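Side-chain contacts in alpha-L-arabinosidase (Xanthomonas axonopodis pv. citri, PDB 6D25), which probably cleaves arabinofuranosyl side groups from arabinoxylans as a trimeric GH51 arabinofuranosidase able to cope with internal di-substitutions: residues H76-D81 with M140-L145; A102-W107 with V121-G126; Y401-D406 with H440-L445; P417-R420 with Q425-A428. All coordinates share one frame; numbering follows the deposited sequence.

Contact 1 of 4, residues H76-D81 with M140-L145; sequences HGYRND and MDFTEL
Y78 pushes its ring end-on toward helix 136-146, where F142 lies over one face and L145 and D141 approach obliquely. The two aromatic rings meet at a slant, their planes at 48° and the centroids 5.2 Å apart. What comes over the tyrosine face is the near part of F142, its CB making a CH-pi contact 4.1 Å from the centroid of the Y78 ring, while F142 CD1 sits 3.6 Å from Y78 CD1. With CG anti to the backbone N (chi1 179°), the phenyl group leaves the helix alongside its own carbonyl carbon, which brings CB and CD1 over the tyrosine face. L145 runs antiparallel to the tyrosine, its CD2 3.7 Å from Y78 CD2. On the face of Y78 turned away from F142 lies the carbonyl O of H76. The hydroxyl ends 3.5 Å from D141 CB, where Y78 OH is hydrogen-bonded to E138 O, one turn earlier in the same helix; D141 OD1 accepts a hydrogen bond from the indole N-H of W192. V83 also touches Y78, F142 and L145, so these four form one apolar cluster between helices 80-88 and 136-146. Dispersion and CH-pi contact thus carry the ring, while the bond to E138 O gives its buried polar end a partner and limits its shift along the helix.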
loop_
_atom_site.group_PDB
_atom_site.type_symbol
_atom_site.label_atom_id
_atom_site.label_comp_id
_atom_site.label_asym_id
_atom_site.label_seq_id
_atom_site.Cartn_x
_atom_site.Cartn_y
_atom_site.Cartn_z
ATOM N N HIS A 76 -20.673 -1.271 -34.542
ATOM C CA HIS A 76 -19.788 -0.369 -33.753
ATOM C C HIS A 76 -18.529 -1.120 -33.290
ATOM O O HIS A 76 -17.996 -0.801 -32.236
ATOM C CB HIS A 76 -20.540 0.239 -32.563
ATOM C CG HIS A 76 -21.714 1.056 -32.969
ATOM N ND1 HIS A 76 -21.617 2.128 -33.860
ATOM C CD2 HIS A 76 -23.011 0.957 -32.617
ATOM C CE1 HIS A 76 -22.817 2.661 -34.027
ATOM N NE2 HIS A 76 -23.695 1.961 -33.270
ATOM N N GLY A 77 -18.056 -2.083 -34.074
ATOM C CA GLY A 77 -16.804 -2.790 -33.788
ATOM C C GLY A 77 -16.998 -4.130 -33.090
ATOM O O GLY A 77 -16.030 -4.887 -32.973
ATOM N N TYR A 78 -18.217 -4.443 -32.647
ATOM C CA TYR A 78 -18.516 -5.746 -32.046
ATOM C C TYR A 78 -19.001 -6.706 -33.136
ATOM O O TYR A 78 -19.941 -6.401 -33.835
ATOM C CB TYR A 78 -19.603 -5.644 -30.982
ATOM C CG TYR A 78 -19.469 -4.498 -30.026
ATOM C CD1 TYR A 78 -18.404 -4.435 -29.160
ATOM C CD2 TYR A 78 -20.419 -3.493 -29.972
ATOM C CE1 TYR A 78 -18.255 -3.359 -28.302
ATOM C CE2 TYR A 78 -20.305 -2.423 -29.097
ATOM C CZ TYR A 78 -19.193 -2.348 -28.280
ATOM O OH TYR A 78 -19.043 -1.309 -27.425
ATOM N N ARG A 79 -18.371 -7.866 -33.254
ATOM C CA ARG A 79 -18.759 -8.790 -34.322
ATOM C C ARG A 79 -20.203 -9.274 -34.071
ATOM O O ARG A 79 -20.600 -9.658 -32.954
ATOM C CB ARG A 79 -17.742 -9.923 -34.471
ATOM C CG ARG A 79 -17.554 -10.807 -33.255
ATOM C CD ARG A 79 -16.382 -11.769 -33.517
ATOM N NE ARG A 79 -16.704 -12.700 -34.578
ATOM C CZ ARG A 79 -15.812 -13.372 -35.282
ATOM N NH1 ARG A 79 -16.226 -14.319 -36.088
ATOM N NH2 ARG A 79 -14.501 -13.072 -35.189
ATOM N N ASN A 80 -20.981 -9.240 -35.149
ATOM C CA ASN A 80 -22.443 -9.451 -35.082
ATOM C C ASN A 80 -22.805 -10.886 -34.635
ATOM O O ASN A 80 -23.794 -11.105 -33.931
ATOM C CB ASN A 80 -23.063 -9.188 -36.449
ATOM C CG ASN A 80 -23.129 -7.714 -36.799
ATOM O OD1 ASN A 80 -22.962 -6.857 -35.931
ATOM N ND2 ASN A 80 -23.377 -7.419 -38.061
ATOM N N ASP A 81 -22.055 -11.862 -35.130
ATOM C CA ASP A 81 -22.358 -13.281 -34.895
ATOM C C ASP A 81 -22.293 -13.571 -33.387
ATOM O O ASP A 81 -23.190 -14.251 -32.839
ATOM C CB ASP A 81 -21.477 -14.208 -35.739
ATOM C CG ASP A 81 -19.956 -13.979 -35.684
ATOM O OD1 ASP A 81 -19.494 -13.125 -34.910
ATOM O OD2 ASP A 81 -19.232 -14.622 -36.511
ATOM N N MET A 140 -18.487 -1.276 -21.724
ATOM C CA MET A 140 -19.762 -0.931 -21.105
ATOM C C MET A 140 -20.868 -0.817 -22.160
ATOM O O MET A 140 -22.019 -1.259 -21.914
ATOM C CB MET A 140 -19.652 0.358 -20.281
ATOM C CG MET A 140 -18.773 0.210 -19.066
ATOM S SD MET A 140 -19.293 -1.120 -17.928
ATOM C CE MET A 140 -20.762 -0.343 -17.275
ATOM N N ASP A 141 -20.565 -0.259 -23.319
ATOM C CA ASP A 141 -21.563 -0.161 -24.382
ATOM C C ASP A 141 -21.871 -1.562 -24.935
ATOM O O ASP A 141 -22.993 -1.813 -25.373
ATOM C CB ASP A 141 -21.119 0.807 -25.481
ATOM C CG ASP A 141 -21.120 2.269 -25.061
ATOM O OD1 ASP A 141 -21.805 2.616 -24.058
ATOM O OD2 ASP A 141 -20.406 3.043 -25.729
ATOM N N PHE A 142 -20.929 -2.464 -24.900
ATOM C CA PHE A 142 -21.187 -3.881 -25.276
ATOM C C PHE A 142 -22.195 -4.506 -24.298
ATOM O O PHE A 142 -23.140 -5.191 -24.761
ATOM C CB PHE A 142 -19.880 -4.674 -25.287
ATOM C CG PHE A 142 -19.995 -6.137 -25.629
ATOM C CD1 PHE A 142 -20.297 -6.520 -26.917
ATOM C CD2 PHE A 142 -19.757 -7.117 -24.676
ATOM C CE1 PHE A 142 -20.346 -7.858 -27.266
ATOM C CE2 PHE A 142 -19.774 -8.466 -25.042
ATOM C CZ PHE A 142 -20.100 -8.826 -26.320
ATOM N N THR A 143 -22.038 -4.259 -23.001
ATOM C CA THR A 143 -23.012 -4.804 -22.042
ATOM C C THR A 143 -24.412 -4.269 -22.353
ATOM O O THR A 143 -25.377 -5.047 -22.291
ATOM C CB THR A 143 -22.646 -4.571 -20.567
ATOM O OG1 THR A 143 -22.682 -3.172 -20.253
ATOM C CG2 THR A 143 -21.287 -5.170 -20.237
ATOM N N GLU A 144 -24.535 -2.991 -22.719
ATOM C CA GLU A 144 -25.853 -2.441 -23.027
ATOM C C GLU A 144 -26.404 -3.062 -24.311
ATOM O O GLU A 144 -27.597 -3.336 -24.367
ATOM C CB GLU A 144 -25.828 -0.917 -23.114
ATOM C CG GLU A 144 -25.653 -0.293 -21.747
ATOM C CD GLU A 144 -26.057 1.146 -21.604
ATOM O OE1 GLU A 144 -26.320 1.807 -22.671
ATOM O OE2 GLU A 144 -26.064 1.632 -20.446
ATOM N N LEU A 145 -25.548 -3.308 -25.310
ATOM C CA LEU A 145 -26.013 -3.919 -26.546
ATOM C C LEU A 145 -26.572 -5.320 -26.259
ATOM O O LEU A 145 -27.536 -5.719 -26.868
ATOM C CB LEU A 145 -24.851 -3.992 -27.547
ATOM C CG LEU A 145 -25.197 -4.495 -28.955
ATOM C CD1 LEU A 145 -26.181 -3.574 -29.666
ATOM C CD2 LEU A 145 -23.948 -4.606 -29.804
#

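Contact 2 of 4, residues A102-W107 with V121-G126; sequences ADEYHW and VNTHWG
E104 of the loop after barrel strand 93-96 meets T123 and H124, which follow strand 120-122. Just before it, D103 turns its carboxylate to the backbone N of N201. E104 itself runs out extended beyond CG (chi2 -174°), and its OE1 accepts the hydroxyl of T123, with OG1 to OE1 at 2.6 Å. The threonine meets this oxygen on the syn side, 20° out of the carboxylate plane. A water donates to the same E104 OE1 at 2.6 Å and accepts a weak bond from T123 N. H124 comes from the opposite direction, its CE1 3.7 Å from E104 OE1 and its ring plane tilted 40° to the carboxylate. The second carboxylate oxygen, OE2, forms a salt bridge with K227 of the second subunit, against which T123 also packs. Beyond E104 the loop runs on to W107, stacked on W167. One glutamate therefore joins two loops with one oxygen and a trimer neighbour with the other, and these partners would be expected to favour its ionised form.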
loop_
_atom_site.group_PDB
_atom_site.type_symbol
_atom_site.label_atom_id
_atom_site.label_comp_id
_atom_site.label_asym_id
_atom_site.label_seq_id
_atom_site.Cartn_x
_atom_site.Cartn_y
_atom_site.Cartn_z
ATOM N N ALA A 102 -6.615 -7.945 -14.609
ATOM C CA ALA A 102 -7.264 -6.824 -13.929
ATOM C C ALA A 102 -6.380 -6.243 -12.824
ATOM O O ALA A 102 -6.522 -5.050 -12.507
ATOM C CB ALA A 102 -8.611 -7.225 -13.368
ATOM N N ASP A 103 -5.514 -7.084 -12.241
ATOM C CA ASP A 103 -4.664 -6.653 -11.138
ATOM C C ASP A 103 -3.476 -5.812 -11.637
ATOM O O ASP A 103 -2.707 -5.292 -10.812
ATOM C CB ASP A 103 -4.211 -7.885 -10.335
ATOM C CG ASP A 103 -5.370 -8.811 -9.864
ATOM O OD1 ASP A 103 -6.374 -8.223 -9.285
ATOM O OD2 ASP A 103 -5.264 -10.141 -10.098
ATOM N N GLU A 104 -3.279 -5.676 -12.935
ATOM C CA GLU A 104 -2.261 -4.822 -13.498
ATOM C C GLU A 104 -2.871 -3.780 -14.463
ATOM O O GLU A 104 -2.141 -3.035 -15.080
ATOM C CB GLU A 104 -1.259 -5.628 -14.328
ATOM C CG GLU A 104 -0.349 -6.519 -13.531
ATOM C CD GLU A 104 0.742 -7.199 -14.362
ATOM O OE1 GLU A 104 0.595 -7.372 -15.613
ATOM O OE2 GLU A 104 1.743 -7.567 -13.760
ATOM N N TYR A 105 -4.173 -3.720 -14.594
ATOM C CA TYR A 105 -4.815 -2.810 -15.559
ATOM C C TYR A 105 -4.975 -1.405 -14.970
ATOM O O TYR A 105 -5.329 -1.272 -13.809
ATOM C CB TYR A 105 -6.190 -3.354 -15.912
ATOM C CG TYR A 105 -6.973 -2.581 -16.943
ATOM C CD1 TYR A 105 -6.509 -2.455 -18.244
ATOM C CD2 TYR A 105 -8.217 -2.042 -16.650
ATOM C CE1 TYR A 105 -7.239 -1.783 -19.208
ATOM C CE2 TYR A 105 -8.971 -1.403 -17.617
ATOM C CZ TYR A 105 -8.490 -1.284 -18.900
ATOM O OH TYR A 105 -9.238 -0.645 -19.853
ATOM N N HIS A 106 -4.727 -0.398 -15.804
ATOM C CA HIS A 106 -4.917 1.004 -15.453
ATOM C C HIS A 106 -6.021 1.540 -16.360
ATOM O O HIS A 106 -5.770 1.714 -17.584
ATOM C CB HIS A 106 -3.586 1.752 -15.539
ATOM C CG HIS A 106 -2.602 1.140 -14.604
ATOM N ND1 HIS A 106 -2.696 1.342 -13.243
ATOM C CD2 HIS A 106 -1.627 0.226 -14.775
ATOM C CE1 HIS A 106 -1.835 0.576 -12.610
ATOM N NE2 HIS A 106 -1.134 -0.101 -13.519
ATOM N N TRP A 107 -7.194 1.805 -15.779
ATOM C CA TRP A 107 -8.382 2.119 -16.573
ATOM C C TRP A 107 -8.164 3.324 -17.505
ATOM O O TRP A 107 -8.773 3.382 -18.575
ATOM C CB TRP A 107 -9.594 2.324 -15.652
ATOM C CG TRP A 107 -9.574 3.586 -14.866
ATOM C CD1 TRP A 107 -9.071 3.770 -13.618
ATOM C CD2 TRP A 107 -10.110 4.853 -15.280
ATOM N NE1 TRP A 107 -9.253 5.061 -13.227
ATOM C CE2 TRP A 107 -9.892 5.754 -14.219
ATOM C CE3 TRP A 107 -10.798 5.301 -16.415
ATOM C CZ2 TRP A 107 -10.291 7.095 -14.286
ATOM C CZ3 TRP A 107 -11.200 6.622 -16.478
ATOM C CH2 TRP A 107 -10.965 7.494 -15.428
ATOM N N VAL A 121 1.650 -4.194 -22.288
ATOM C CA VAL A 121 2.105 -5.565 -22.485
ATOM C C VAL A 121 1.179 -6.438 -21.657
ATOM O O VAL A 121 0.935 -6.143 -20.438
ATOM C CB VAL A 121 3.562 -5.747 -22.040
ATOM C CG1 VAL A 121 4.011 -7.200 -22.173
ATOM C CG2 VAL A 121 4.497 -4.825 -22.826
ATOM N N ASN A 122 0.646 -7.489 -22.278
ATOM C CA ASN A 122 -0.134 -8.460 -21.549
ATOM C C ASN A 122 0.850 -9.468 -20.934
ATOM O O ASN A 122 1.234 -10.462 -21.583
ATOM C CB ASN A 122 -1.190 -9.131 -22.437
ATOM C CG ASN A 122 -2.196 -9.880 -21.580
ATOM O OD1 ASN A 122 -1.810 -10.449 -20.556
ATOM N ND2 ASN A 122 -3.451 -9.909 -21.995
ATOM N N THR A 123 1.317 -9.169 -19.719
ATOM C CA THR A 123 2.457 -9.892 -19.146
ATOM C C THR A 123 2.094 -11.356 -18.858
ATOM O O THR A 123 2.926 -12.240 -19.084
ATOM C CB THR A 123 2.954 -9.232 -17.850
ATOM O OG1 THR A 123 1.887 -9.289 -16.896
ATOM C CG2 THR A 123 3.380 -7.788 -18.010
ATOM N N HIS A 124 0.890 -11.638 -18.345
ATOM C CA HIS A 124 0.589 -13.029 -17.957
ATOM C C HIS A 124 0.364 -13.920 -19.201
ATOM O O HIS A 124 0.623 -15.106 -19.173
ATOM C CB HIS A 124 -0.661 -13.091 -17.098
ATOM C CG HIS A 124 -0.590 -12.325 -15.833
ATOM N ND1 HIS A 124 -1.168 -11.054 -15.692
ATOM C CD2 HIS A 124 -0.063 -12.677 -14.632
ATOM C CE1 HIS A 124 -0.896 -10.600 -14.476
ATOM N NE2 HIS A 124 -0.225 -11.596 -13.784
ATOM N N TRP A 125 -0.158 -13.367 -20.283
ATOM C CA TRP A 125 -0.781 -14.154 -21.321
ATOM C C TRP A 125 -0.029 -13.954 -22.644
ATOM O O TRP A 125 -0.544 -13.336 -23.577
ATOM C CB TRP A 125 -2.281 -13.799 -21.398
ATOM C CG TRP A 125 -2.972 -13.940 -20.074
ATOM C CD1 TRP A 125 -3.651 -12.968 -19.382
ATOM C CD2 TRP A 125 -3.055 -15.134 -19.264
ATOM N NE1 TRP A 125 -4.161 -13.472 -18.217
ATOM C CE2 TRP A 125 -3.806 -14.794 -18.106
ATOM C CE3 TRP A 125 -2.564 -16.440 -19.383
ATOM C CZ2 TRP A 125 -4.068 -15.718 -17.092
ATOM C CZ3 TRP A 125 -2.815 -17.351 -18.375
ATOM C CH2 TRP A 125 -3.555 -16.992 -17.247
ATOM N N GLY A 126 1.217 -14.407 -22.663
ATOM C CA GLY A 126 2.049 -14.437 -23.843
ATOM C C GLY A 126 3.035 -13.274 -23.948
ATOM O O GLY A 126 3.883 -13.271 -24.833
HETATM O O HOH W 1 -0.836 -7.302 -17.787
#

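Contact 3 of 4, residues Y401-D406 with H440-L445; sequences YKPYQD and HVYIAL
P403 lies on the ring of Y442, and Y401 and Y404 close on A444, pressing the segment after helix 393-400 against strand 441-447. The CH-pi interaction comes first: the pyrrolidine ring of P403 lies on one face of Y442, with P403 CB 3.6 Å from the ring centroid and only 5° off its normal. P403 CG lies over the same face, toward Y442 CE2 at 3.6 Å, and the two side chains cross at about a right angle. With CG anti to its carbonyl carbon (chi1 -68°), Y442 turns this face to P403, and its hydroxyl is bonded to D438. The second group is packing around one methyl. Y401 CZ packs 3.6 Å from A444 CB, and the hydroxyl ends of both tyrosines also lie near that methyl, Y401 OH at 3.3 Å and Y404 OH at 3.4 Å. Y401 CD2 in turn rests over the centre of the Y404 ring, so the two tyrosines reach the strand as a pair. The same hydroxyls also hydrogen-bond: Y401 OH to D357 of helix 346-361, Y404 OH to S432 of strand 424-435. M516 of strand 513-519 touches both Y401 and A444. Packing here is made of aromatic surface against a methyl and a proline, while the buried hydroxyls find hydrogen-bond partners in neighbouring elements, tying the barrel side to the beta domain.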
loop_
_atom_site.group_PDB
_atom_site.type_symbol
_atom_site.label_atom_id
_atom_site.label_comp_id
_atom_site.label_asym_id
_atom_site.label_seq_id
_atom_site.Cartn_x
_atom_site.Cartn_y
_atom_site.Cartn_z
ATOM N N TYR A 401 -30.209 -24.714 -19.912
ATOM C CA TYR A 401 -30.516 -24.340 -18.548
ATOM C C TYR A 401 -31.073 -22.914 -18.453
ATOM O O TYR A 401 -31.244 -22.404 -17.348
ATOM C CB TYR A 401 -29.292 -24.492 -17.640
ATOM C CG TYR A 401 -29.034 -25.879 -17.131
ATOM C CD1 TYR A 401 -28.479 -26.869 -17.932
ATOM C CD2 TYR A 401 -29.266 -26.205 -15.811
ATOM C CE1 TYR A 401 -28.210 -28.144 -17.461
ATOM C CE2 TYR A 401 -29.006 -27.471 -15.314
ATOM C CZ TYR A 401 -28.449 -28.439 -16.130
ATOM O OH TYR A 401 -28.148 -29.676 -15.590
ATOM N N LYS A 402 -31.368 -22.255 -19.554
ATOM C CA LYS A 402 -31.976 -20.910 -19.493
ATOM C C LYS A 402 -33.207 -20.828 -18.569
ATOM O O LYS A 402 -33.374 -19.828 -17.900
ATOM C CB LYS A 402 -32.453 -20.443 -20.862
ATOM C CG LYS A 402 -31.600 -19.384 -21.478
ATOM C CD LYS A 402 -32.054 -19.020 -22.887
ATOM C CE LYS A 402 -33.136 -17.980 -22.864
ATOM N NZ LYS A 402 -33.229 -17.351 -24.195
ATOM N N PRO A 403 -34.087 -21.849 -18.558
ATOM C CA PRO A 403 -35.227 -21.774 -17.653
ATOM C C PRO A 403 -34.858 -21.707 -16.154
ATOM O O PRO A 403 -35.694 -21.311 -15.354
ATOM C CB PRO A 403 -36.006 -23.064 -17.938
ATOM C CG PRO A 403 -35.605 -23.445 -19.365
ATOM C CD PRO A 403 -34.165 -23.015 -19.437
ATOM N N TYR A 404 -33.626 -22.066 -15.782
ATOM C CA TYR A 404 -33.152 -21.938 -14.414
ATOM C C TYR A 404 -32.932 -20.470 -14.010
ATOM O O TYR A 404 -32.834 -20.189 -12.817
ATOM C CB TYR A 404 -31.855 -22.721 -14.212
ATOM C CG TYR A 404 -32.011 -24.210 -14.005
ATOM C CD1 TYR A 404 -32.830 -24.974 -14.805
ATOM C CD2 TYR A 404 -31.326 -24.851 -12.987
ATOM C CE1 TYR A 404 -32.994 -26.339 -14.593
ATOM C CE2 TYR A 404 -31.459 -26.216 -12.763
ATOM C CZ TYR A 404 -32.304 -26.964 -13.564
ATOM O OH TYR A 404 -32.433 -28.310 -13.355
ATOM N N GLN A 405 -32.861 -19.527 -14.960
ATOM C CA GLN A 405 -32.543 -18.142 -14.633
ATOM C C GLN A 405 -33.671 -17.528 -13.791
ATOM O O GLN A 405 -34.791 -17.386 -14.269
ATOM C CB GLN A 405 -32.346 -17.312 -15.913
ATOM C CG GLN A 405 -31.080 -17.731 -16.648
ATOM C CD GLN A 405 -30.677 -16.755 -17.718
ATOM O OE1 GLN A 405 -31.098 -15.595 -17.695
ATOM N NE2 GLN A 405 -29.799 -17.188 -18.628
ATOM N N ASP A 406 -33.364 -17.229 -12.518
ATOM C CA ASP A 406 -34.320 -16.654 -11.574
ATOM C C ASP A 406 -35.493 -17.609 -11.316
ATOM O O ASP A 406 -36.589 -17.173 -10.974
ATOM C CB ASP A 406 -34.752 -15.244 -12.003
ATOM C CG ASP A 406 -33.639 -14.201 -11.829
ATOM O OD1 ASP A 406 -32.686 -14.444 -11.010
ATOM O OD2 ASP A 406 -33.729 -13.147 -12.513
ATOM N N HIS A 440 -43.638 -23.432 -15.596
ATOM C CA HIS A 440 -43.431 -24.868 -15.837
ATOM C C HIS A 440 -42.307 -25.404 -14.938
ATOM O O HIS A 440 -41.343 -24.678 -14.580
ATOM C CB HIS A 440 -43.097 -25.122 -17.320
ATOM C CG HIS A 440 -44.237 -24.835 -18.235
ATOM N ND1 HIS A 440 -45.197 -25.796 -18.550
ATOM C CD2 HIS A 440 -44.617 -23.700 -18.859
ATOM C CE1 HIS A 440 -46.121 -25.258 -19.334
ATOM N NE2 HIS A 440 -45.778 -23.968 -19.554
ATOM N N VAL A 441 -42.428 -26.681 -14.624
ATOM C CA VAL A 441 -41.378 -27.396 -13.921
ATOM C C VAL A 441 -40.403 -27.984 -14.955
ATOM O O VAL A 441 -40.841 -28.561 -15.957
ATOM C CB VAL A 441 -41.941 -28.489 -13.002
ATOM C CG1 VAL A 441 -40.866 -29.418 -12.470
ATOM C CG2 VAL A 441 -42.756 -27.866 -11.887
ATOM N N TYR A 442 -39.106 -27.827 -14.692
ATOM C CA TYR A 442 -38.050 -28.375 -15.520
ATOM C C TYR A 442 -37.164 -29.302 -14.686
ATOM O O TYR A 442 -36.898 -29.022 -13.505
ATOM C CB TYR A 442 -37.180 -27.275 -16.119
ATOM C CG TYR A 442 -37.866 -26.409 -17.148
ATOM C CD1 TYR A 442 -38.755 -25.409 -16.756
ATOM C CD2 TYR A 442 -37.661 -26.598 -18.492
ATOM C CE1 TYR A 442 -39.386 -24.602 -17.696
ATOM C CE2 TYR A 442 -38.292 -25.821 -19.443
ATOM C CZ TYR A 442 -39.162 -24.823 -19.048
ATOM O OH TYR A 442 -39.789 -24.053 -19.988
ATOM N N ILE A 443 -36.746 -30.418 -15.311
ATOM C CA ILE A 443 -35.883 -31.406 -14.666
ATOM C C ILE A 443 -34.694 -31.656 -15.584
ATOM O O ILE A 443 -34.913 -32.018 -16.750
ATOM C CB ILE A 443 -36.573 -32.754 -14.414
ATOM C CG1 ILE A 443 -37.917 -32.617 -13.705
ATOM C CG2 ILE A 443 -35.584 -33.704 -13.714
ATOM C CD1 ILE A 443 -38.732 -33.901 -13.749
ATOM N N ALA A 444 -33.482 -31.434 -15.045
ATOM C CA ALA A 444 -32.246 -31.729 -15.740
ATOM C C ALA A 444 -31.711 -33.063 -15.220
ATOM O O ALA A 444 -31.682 -33.271 -14.000
ATOM C CB ALA A 444 -31.265 -30.623 -15.518
ATOM N N LEU A 445 -31.288 -33.938 -16.139
ATOM C CA LEU A 445 -30.622 -35.178 -15.760
ATOM C C LEU A 445 -29.382 -35.365 -16.655
ATOM O O LEU A 445 -29.457 -35.138 -17.887
ATOM C CB LEU A 445 -31.576 -36.361 -15.964
ATOM C CG LEU A 445 -32.818 -36.397 -15.070
ATOM C CD1 LEU A 445 -33.778 -37.462 -15.576
ATOM C CD2 LEU A 445 -32.457 -36.660 -13.598
#

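Contact 4 of 4, residues P417-R420 with Q425-A428; sequences PQYR and QVPA
Strands 418-420 and 425-427 run antiparallel at 148°, their axes 4.4 Å apart, with Y419 and V426 as the hydrogen-bonded pair: Y419 N gives to V426 O at 2.7 Å, V426 N to Y419 O at 3.0 Å, and A428 N continues the pairing to P417 O. On the face carrying R420 and Q425, the two side chains run alongside each other in the same direction. Q425 OE1 sits at the edge of the guanidinium, in its plane, and takes a bond from R420 NE at 2.6 Å; a second one from R420 NH1 is weak. Q418 CB lies over one face of that guanidinium, toward its rim. The segments are the two arms of the beta hairpin formed by strands 407-421 and 424-435, part of the large mixed sheet of the C-terminal beta domain. Y419 and V426 share the other face, which packs against helix 285-312. V426 CG2 reaches 3.5 Å from Y419 CD2, and Y419 CB lies 4.2 Å from A428 CB. With CG anti to the backbone N (chi1 161°), Y419 carries its ring past the valine, and its OH binds E285. Q418 bends at chi2, bringing its amide over the V426-P427 peptide, with OE1 3.3 Å from V426 C.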
loop_
_atom_site.group_PDB
_atom_site.type_symbol
_atom_site.label_atom_id
_atom_site.label_comp_id
_atom_site.label_asym_id
_atom_site.label_seq_id
_atom_site.Cartn_x
_atom_site.Cartn_y
_atom_site.Cartn_z
ATOM N N PRO A 417 -26.858 -45.773 -8.420
ATOM C CA PRO A 417 -25.619 -46.499 -8.226
ATOM C C PRO A 417 -24.436 -45.600 -8.620
ATOM O O PRO A 417 -24.629 -44.542 -9.265
ATOM C CB PRO A 417 -25.649 -47.724 -9.155
ATOM C CG PRO A 417 -26.972 -47.645 -9.870
ATOM C CD PRO A 417 -27.575 -46.284 -9.592
ATOM N N GLN A 418 -23.238 -46.039 -8.247
ATOM C CA GLN A 418 -22.028 -45.404 -8.737
ATOM C C GLN A 418 -21.692 -45.934 -10.127
ATOM O O GLN A 418 -21.927 -47.098 -10.454
ATOM C CB GLN A 418 -20.854 -45.643 -7.790
ATOM C CG GLN A 418 -21.063 -45.056 -6.398
ATOM C CD GLN A 418 -21.003 -43.549 -6.412
ATOM O OE1 GLN A 418 -19.944 -42.948 -6.590
ATOM N NE2 GLN A 418 -22.135 -42.913 -6.207
ATOM N N TYR A 419 -21.147 -45.036 -10.938
ATOM C CA TYR A 419 -20.416 -45.373 -12.142
ATOM C C TYR A 419 -18.938 -45.500 -11.761
ATOM O O TYR A 419 -18.368 -44.536 -11.234
ATOM C CB TYR A 419 -20.624 -44.278 -13.189
ATOM C CG TYR A 419 -19.625 -44.204 -14.319
ATOM C CD1 TYR A 419 -19.148 -45.347 -14.964
ATOM C CD2 TYR A 419 -19.210 -42.975 -14.792
ATOM C CE1 TYR A 419 -18.258 -45.252 -16.022
ATOM C CE2 TYR A 419 -18.320 -42.857 -15.840
ATOM C CZ TYR A 419 -17.860 -44.001 -16.473
ATOM O OH TYR A 419 -17.002 -43.849 -17.523
ATOM N N ARG A 420 -18.356 -46.674 -11.993
ATOM C CA ARG A 420 -16.967 -46.922 -11.582
ATOM C C ARG A 420 -16.149 -47.308 -12.813
ATOM O O ARG A 420 -16.596 -48.096 -13.634
ATOM C CB ARG A 420 -16.839 -48.101 -10.609
ATOM C CG ARG A 420 -17.833 -48.091 -9.463
ATOM C CD ARG A 420 -17.409 -49.078 -8.363
ATOM N NE ARG A 420 -17.956 -48.681 -7.070
ATOM C CZ ARG A 420 -19.141 -49.057 -6.616
ATOM N NH1 ARG A 420 -19.701 -48.424 -5.593
ATOM N NH2 ARG A 420 -19.774 -50.036 -7.238
ATOM N N GLN A 425 -14.832 -43.481 -8.887
ATOM C CA GLN A 425 -16.271 -43.625 -8.926
ATOM C C GLN A 425 -16.933 -42.255 -8.815
ATOM O O GLN A 425 -16.453 -41.367 -8.128
ATOM C CB GLN A 425 -16.801 -44.581 -7.860
ATOM C CG GLN A 425 -16.578 -44.180 -6.427
ATOM C CD GLN A 425 -17.162 -45.261 -5.532
ATOM O OE1 GLN A 425 -17.161 -46.467 -5.853
ATOM N NE2 GLN A 425 -17.737 -44.830 -4.424
ATOM N N VAL A 426 -18.043 -42.136 -9.535
ATOM C CA VAL A 426 -18.930 -40.965 -9.508
ATOM C C VAL A 426 -20.372 -41.467 -9.510
ATOM O O VAL A 426 -20.618 -42.605 -9.850
ATOM C CB VAL A 426 -18.660 -40.054 -10.711
ATOM C CG1 VAL A 426 -17.245 -39.499 -10.683
ATOM C CG2 VAL A 426 -18.935 -40.759 -12.038
ATOM N N PRO A 427 -21.328 -40.613 -9.144
ATOM C CA PRO A 427 -22.730 -41.006 -9.331
ATOM C C PRO A 427 -23.010 -41.304 -10.814
ATOM O O PRO A 427 -22.559 -40.557 -11.669
ATOM C CB PRO A 427 -23.567 -39.813 -8.811
ATOM C CG PRO A 427 -22.592 -38.658 -8.786
ATOM C CD PRO A 427 -21.248 -39.286 -8.488
ATOM N N ALA A 428 -23.740 -42.392 -11.096
ATOM C CA ALA A 428 -24.088 -42.728 -12.450
ATOM C C ALA A 428 -24.957 -41.609 -13.072
ATOM O O ALA A 428 -24.772 -41.256 -14.230
ATOM C CB ALA A 428 -24.795 -44.048 -12.495
#

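Overall arrangement
Contact 3 is the buried one; contacts 1 and 4 are partly buried, and contact 2 is at the surface, where the second subunit meets it. Contacts 1 and 2 belong to the loops and helix around the parallel-stranded barrel, contact 2 nested within the loop that contact 1 closes, their nearest atoms about 9 Å apart. Contacts 3 and 4 both reach the large mixed sheet, contact 3 through strand 441-447 alone, the neighbour of strand 424-435; contact 4 lies across the chain's centre from contacts 1 and 2. Chemistry follows place: aromatic and methyl packing in contacts 1 and 3, a charged, water-assisted bond in contact 2, and backbone pairing with an exposed arginine-glutamine bond in contact 4.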